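Local coordinates for polyhedrin (Antheraea mylitta cypovirus 4, PDB 5A9C), which forms the crystalline polyhedra, the occlusion bodies of an insect cypovirus, which probably shelter the embedded virus particles outside the host, at residues G81-F86 and A135-L140; A95-T100 and V146-T151. All blocks are in the same frame, centred on the assembly; numbering follows the deposited sequence.

Contact 1: G81-F86 and A135-L140; sequences GVIVSF and AVYVPL
Tyr137 and Ile83 face each other as a non-hydrogen-bonded pair of two antiparallel strands, and the ring is met at its edge: Ile83 CD1 lies in the ring plane, 4.0 Å from Tyr137 CD1. With CG anti to the backbone N (chi1 175°), the tyrosine is laid back along its neighbour strand, past the carbonyl of Val82 and on to Gly81, where Tyr137 OH comes within 3.9 Å of Gly81 CA. The bare glycine backbone lets the phenol end lie over the strand here. Valines carry the opposite face. Val84 CB packs on Val136 CG1 at 4.0 Å, and the same methyl of Val136 reaches the edge of the Phe86 ring, near its plane, with Phe86 CE1 at 4.5 Å. Farther along, Val82 CG2 touches Val138 CB at 4.0 Å. Between the two faces run the backbone bonds of the pairs Val82-Val138 and Val84-Val136. Val138 N gives to Val82 O at 2.9 Å, while Val136 N reaches Val84 O at 3.1 Å. The other edge of strand 81-86 is bonded to strand 38-45, through Phe43 and Gln45 among others, which makes 81-86 an inner strand of the antiparallel sheet. The chemistry therefore divides by face: branched aliphatic groups and Phe86 form an apolar layer facing strand 96-100, whereas the other face carries Tyr137, an exposed residue that also touches a crystal neighbour, consistent with a protein that packs into crystals.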
loop_
_atom_site.group_PDB
_atom_site.type_symbol
_atom_site.label_atom_id
_atom_site.label_comp_id
_atom_site.label_asym_id
_atom_site.label_seq_id
_atom_site.Cartn_x
_atom_site.Cartn_y
_atom_site.Cartn_z
ATOM N N GLY A 81 -0.119 -19.963 15.567
ATOM C CA GLY A 81 -1.343 -19.192 15.535
ATOM C C GLY A 81 -1.046 -17.733 15.785
ATOM O O GLY A 81 0.111 -17.357 15.985
ATOM N N VAL A 82 -2.089 -16.910 15.767
ATOM C CA VAL A 82 -1.948 -15.486 16.048
ATOM C C VAL A 82 -2.981 -15.004 17.051
ATOM O O VAL A 82 -4.091 -15.528 17.124
ATOM C CB VAL A 82 -2.074 -14.620 14.768
ATOM C CG1 VAL A 82 -0.879 -14.841 13.852
ATOM C CG2 VAL A 82 -3.387 -14.909 14.041
ATOM N N ILE A 83 -2.598 -14.005 17.836
ATOM C CA ILE A 83 -3.551 -13.271 18.647
ATOM C C ILE A 83 -3.762 -11.946 17.942
ATOM O O ILE A 83 -2.814 -11.181 17.755
ATOM C CB ILE A 83 -3.034 -13.012 20.077
ATOM C CG1 ILE A 83 -2.801 -14.329 20.825
ATOM C CG2 ILE A 83 -4.012 -12.132 20.848
ATOM C CD1 ILE A 83 -1.522 -15.045 20.441
ATOM N N VAL A 84 -4.992 -11.689 17.515
ATOM C CA VAL A 84 -5.299 -10.436 16.848
ATOM C C VAL A 84 -5.961 -9.491 17.842
ATOM O O VAL A 84 -7.027 -9.789 18.383
ATOM C CB VAL A 84 -6.199 -10.638 15.612
ATOM C CG1 VAL A 84 -6.417 -9.310 14.900
ATOM C CG2 VAL A 84 -5.569 -11.640 14.659
ATOM N N SER A 85 -5.305 -8.363 18.088
ATOM C CA SER A 85 -5.756 -7.393 19.076
ATOM C C SER A 85 -6.341 -6.162 18.391
ATOM O O SER A 85 -5.643 -5.471 17.652
ATOM C CB SER A 85 -4.582 -6.988 19.970
ATOM O OG SER A 85 -4.956 -5.986 20.900
ATOM N N PHE A 86 -7.624 -5.898 18.635
ATOM C CA PHE A 86 -8.313 -4.741 18.058
ATOM C C PHE A 86 -8.499 -3.667 19.126
ATOM O O PHE A 86 -9.058 -3.939 20.185
ATOM C CB PHE A 86 -9.705 -5.141 17.552
ATOM C CG PHE A 86 -9.699 -6.077 16.375
ATOM C CD1 PHE A 86 -9.638 -7.449 16.560
ATOM C CD2 PHE A 86 -9.808 -5.585 15.083
ATOM C CE1 PHE A 86 -9.653 -8.314 15.475
ATOM C CE2 PHE A 86 -9.827 -6.440 13.994
ATOM C CZ PHE A 86 -9.750 -7.808 14.189
ATOM N N ALA A 135 -10.097 -9.017 21.404
ATOM C CA ALA A 135 -8.984 -9.871 21.007
ATOM C C ALA A 135 -9.474 -11.268 20.652
ATOM O O ALA A 135 -10.452 -11.757 21.215
ATOM C CB ALA A 135 -7.931 -9.931 22.105
ATOM N N VAL A 136 -8.796 -11.909 19.709
ATOM C CA VAL A 136 -9.189 -13.245 19.290
ATOM C C VAL A 136 -7.955 -14.065 18.965
ATOM O O VAL A 136 -7.001 -13.559 18.371
ATOM C CB VAL A 136 -10.127 -13.200 18.056
ATOM C CG1 VAL A 136 -9.433 -12.532 16.883
ATOM C CG2 VAL A 136 -10.589 -14.601 17.681
ATOM N N TYR A 137 -7.963 -15.325 19.386
ATOM C CA TYR A 137 -6.897 -16.246 19.020
ATOM C C TYR A 137 -7.312 -17.057 17.802
ATOM O O TYR A 137 -8.438 -17.551 17.728
ATOM C CB TYR A 137 -6.551 -17.189 20.173
ATOM C CG TYR A 137 -5.533 -18.236 19.782
ATOM C CD1 TYR A 137 -4.194 -17.902 19.632
ATOM C CD2 TYR A 137 -5.912 -19.551 19.541
ATOM C CE1 TYR A 137 -3.257 -18.849 19.263
ATOM C CE2 TYR A 137 -4.979 -20.506 19.171
ATOM C CZ TYR A 137 -3.655 -20.149 19.034
ATOM O OH TYR A 137 -2.720 -21.091 18.668
ATOM N N VAL A 138 -6.398 -17.188 16.850
ATOM C CA VAL A 138 -6.671 -17.907 15.615
ATOM C C VAL A 138 -5.558 -18.907 15.350
ATOM O O VAL A 138 -4.438 -18.519 15.032
ATOM C CB VAL A 138 -6.762 -16.938 14.421
ATOM C CG1 VAL A 138 -7.149 -17.688 13.149
ATOM C CG2 VAL A 138 -7.756 -15.823 14.716
ATOM N N PRO A 139 -5.856 -20.205 15.495
ATOM C CA PRO A 139 -4.838 -21.214 15.189
ATOM C C PRO A 139 -4.516 -21.235 13.695
ATOM O O PRO A 139 -5.407 -21.048 12.865
ATOM C CB PRO A 139 -5.496 -22.526 15.631
ATOM C CG PRO A 139 -6.958 -22.244 15.648
ATOM C CD PRO A 139 -7.096 -20.800 16.020
ATOM N N LEU A 140 -3.246 -21.444 13.365
ATOM C CA LEU A 140 -2.816 -21.503 11.973
ATOM C C LEU A 140 -2.085 -22.810 11.691
ATOM O O LEU A 140 -1.470 -23.390 12.584
ATOM C CB LEU A 140 -1.889 -20.328 11.631
ATOM C CG LEU A 140 -2.424 -18.897 11.477
ATOM C CD1 LEU A 140 -3.676 -18.847 10.615
ATOM C CD2 LEU A 140 -2.683 -18.252 12.811
#

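Contact 2: A95-T100 and V146-T151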
loop_
_atom_site.group_PDB
_atom_site.type_symbol
_atom_site.label_atom_id
_atom_site.label_comp_id
_atom_site.label_asym_id
_atom_site.label_seq_id
_atom_site.Cartn_x
_atom_site.Cartn_y
_atom_site.Cartn_z
ATOM N N ALA A 95 -15.667 -5.572 12.088
ATOM C CA ALA A 95 -14.322 -6.055 12.381
ATOM C C ALA A 95 -14.244 -7.553 12.107
ATOM O O ALA A 95 -15.143 -8.308 12.489
ATOM C CB ALA A 95 -13.946 -5.752 13.824
ATOM N N ARG A 96 -13.173 -7.992 11.453
ATOM C CA ARG A 96 -13.084 -9.395 11.056
ATOM C C ARG A 96 -11.664 -9.881 10.780
ATOM O O ARG A 96 -10.749 -9.092 10.541
ATOM C CB ARG A 96 -13.945 -9.638 9.815
ATOM C CG ARG A 96 -13.403 -8.968 8.568
ATOM C CD ARG A 96 -14.424 -8.962 7.448
ATOM N NE ARG A 96 -15.523 -8.044 7.716
ATOM C CZ ARG A 96 -16.481 -7.756 6.841
ATOM N NH1 ARG A 96 -16.472 -8.315 5.638
ATOM N NH2 ARG A 96 -17.445 -6.905 7.165
ATOM N N VAL A 97 -11.509 -11.200 10.813
ATOM C CA VAL A 97 -10.245 -11.861 10.542
ATOM C C VAL A 97 -10.558 -13.153 9.804
ATOM O O VAL A 97 -11.614 -13.750 10.005
ATOM C CB VAL A 97 -9.503 -12.228 11.857
ATOM C CG1 VAL A 97 -8.189 -12.946 11.559
ATOM C CG2 VAL A 97 -9.250 -10.991 12.702
ATOM N N GLU A 98 -9.655 -13.580 8.936
ATOM C CA GLU A 98 -9.747 -14.930 8.403
ATOM C C GLU A 98 -8.373 -15.459 8.024
ATOM O O GLU A 98 -7.477 -14.695 7.663
ATOM C CB GLU A 98 -10.733 -15.014 7.230
ATOM C CG GLU A 98 -10.211 -14.519 5.897
ATOM C CD GLU A 98 -11.252 -14.633 4.796
ATOM O OE1 GLU A 98 -12.403 -15.000 5.103
ATOM O OE2 GLU A 98 -10.919 -14.357 3.624
ATOM N N ALA A 99 -8.205 -16.769 8.155
ATOM C CA ALA A 99 -6.984 -17.435 7.731
ATOM C C ALA A 99 -7.206 -17.999 6.335
ATOM O O ALA A 99 -7.989 -18.928 6.149
ATOM C CB ALA A 99 -6.616 -18.540 8.698
ATOM N N THR A 100 -6.526 -17.418 5.358
ATOM C CA THR A 100 -6.657 -17.843 3.972
ATOM C C THR A 100 -5.521 -18.802 3.629
ATOM O O THR A 100 -4.680 -19.106 4.480
ATOM C CB THR A 100 -6.649 -16.628 3.023
ATOM O OG1 THR A 100 -5.735 -15.642 3.519
ATOM C CG2 THR A 100 -8.041 -16.001 2.949
ATOM N N VAL A 146 -2.898 -14.540 6.740
ATOM C CA VAL A 146 -3.821 -13.838 7.621
ATOM C C VAL A 146 -4.341 -12.539 7.010
ATOM O O VAL A 146 -3.577 -11.739 6.473
ATOM C CB VAL A 146 -3.167 -13.526 8.983
ATOM C CG1 VAL A 146 -4.111 -12.707 9.847
ATOM C CG2 VAL A 146 -2.758 -14.818 9.688
ATOM N N LYS A 147 -5.652 -12.340 7.098
ATOM C CA LYS A 147 -6.294 -11.121 6.626
ATOM C C LYS A 147 -7.045 -10.472 7.775
ATOM O O LYS A 147 -7.763 -11.150 8.510
ATOM C CB LYS A 147 -7.270 -11.432 5.491
ATOM C CG LYS A 147 -6.609 -11.843 4.192
ATOM C CD LYS A 147 -7.617 -12.459 3.232
ATOM C CE LYS A 147 -8.805 -11.541 2.981
ATOM N NZ LYS A 147 -9.855 -12.232 2.176
ATOM N N VAL A 148 -6.870 -9.165 7.940
ATOM C CA VAL A 148 -7.586 -8.435 8.981
ATOM C C VAL A 148 -8.233 -7.177 8.415
ATOM O O VAL A 148 -7.636 -6.475 7.597
ATOM C CB VAL A 148 -6.660 -8.038 10.147
ATOM C CG1 VAL A 148 -7.449 -7.322 11.239
ATOM C CG2 VAL A 148 -5.955 -9.265 10.711
ATOM N N LEU A 149 -9.459 -6.909 8.847
ATOM C CA LEU A 149 -10.144 -5.667 8.512
ATOM C C LEU A 149 -10.655 -4.980 9.772
ATOM O O LEU A 149 -11.341 -5.591 10.590
ATOM C CB LEU A 149 -11.319 -5.927 7.570
ATOM C CG LEU A 149 -12.231 -4.717 7.341
ATOM C CD1 LEU A 149 -11.482 -3.602 6.630
ATOM C CD2 LEU A 149 -13.471 -5.108 6.556
ATOM N N ALA A 150 -10.318 -3.706 9.923
ATOM C CA ALA A 150 -10.840 -2.907 11.025
ATOM C C ALA A 150 -11.182 -1.511 10.523
ATOM O O ALA A 150 -10.385 -0.881 9.830
ATOM C CB ALA A 150 -9.837 -2.842 12.162
ATOM N N THR A 151 -12.375 -1.034 10.863
ATOM C CA THR A 151 -12.821 0.276 10.409
ATOM C C THR A 151 -13.346 1.120 11.561
ATOM O O THR A 151 -13.903 0.594 12.527
ATOM C CB THR A 151 -13.915 0.161 9.327
ATOM O OG1 THR A 151 -14.988 -0.656 9.814
ATOM C CG2 THR A 151 -13.351 -0.464 8.058
#
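Arg96 and Glu98 of one strand both set CG between the backbone N and the carbonyl carbon (chi1 69° and 79°), raising their chains from the same face of the sheet, beside Leu149 and Lys147 of the antiparallel partner. Glu98 then runs on extended. Lys147 rises alongside it and bends at chi3 (55°), which carries its ammonium to the carboxylate: Lys147 NZ and Glu98 OE2 form a salt bridge of 2.8 Å, the nitrogen meeting the oxygen on its anti side and well out of the carboxylate plane. Neither charge depends on the other alone, for Lys147 NZ also bonds to Ala115 O, Glu98 OE2 to Asn106, and Glu98 OE1 to Gly117 N. Across the lysine stem, at about a right angle, lies Thr100, with its CG2 3.6 Å from Lys147 CD. At the other end, Arg96 and Leu149 lie side by side. Leu149 CD2 sits over one face of the guanidinium, toward its rim, 3.8 Å from Arg96 NE, while that NE bonds to Arg94 O; Arg96 CG rests on Leu149 CB. Trp116 makes cation-pi contacts with both Arg96 and Lys147, so one indole serves the cations of both pairs. Beneath, Leu149 N gives to Arg96 O at 3.0 Å, and Lys147 O accepts from Glu98 N at 3.1 Å. The reverse face is apolar, with Val97 CG2 4.2 Å from Val148 CG2. Strand 146-151 is the central one of a three-stranded antiparallel sheet, bonded on its far edge to strand 61-66, and the valine face turns to strand 81-87 of the larger sheet.

In this chain, a polyhedrin with its base domain deleted, the two contacts belong to different antiparallel sheets packed face against face, their centres about 10 Å apart. Phe86 bridges them: its CZ lies 3.5 Å from Val97 CG2, and its CE2 is 3.7 Å from Val148 CG1, so one ring from contact 1 touches both strands of contact 2. At the other end, Leu140 CD1 meets Ala99 CB at 3.5 Å. Chain order ties them further, since strand 81-87 is followed by 96-100 and strand 133-139 by 145-151, each succession passing from the larger sheet to the smaller. The apolar layer between them lies away from the charged face of contact 2 and the tyrosine face of contact 1.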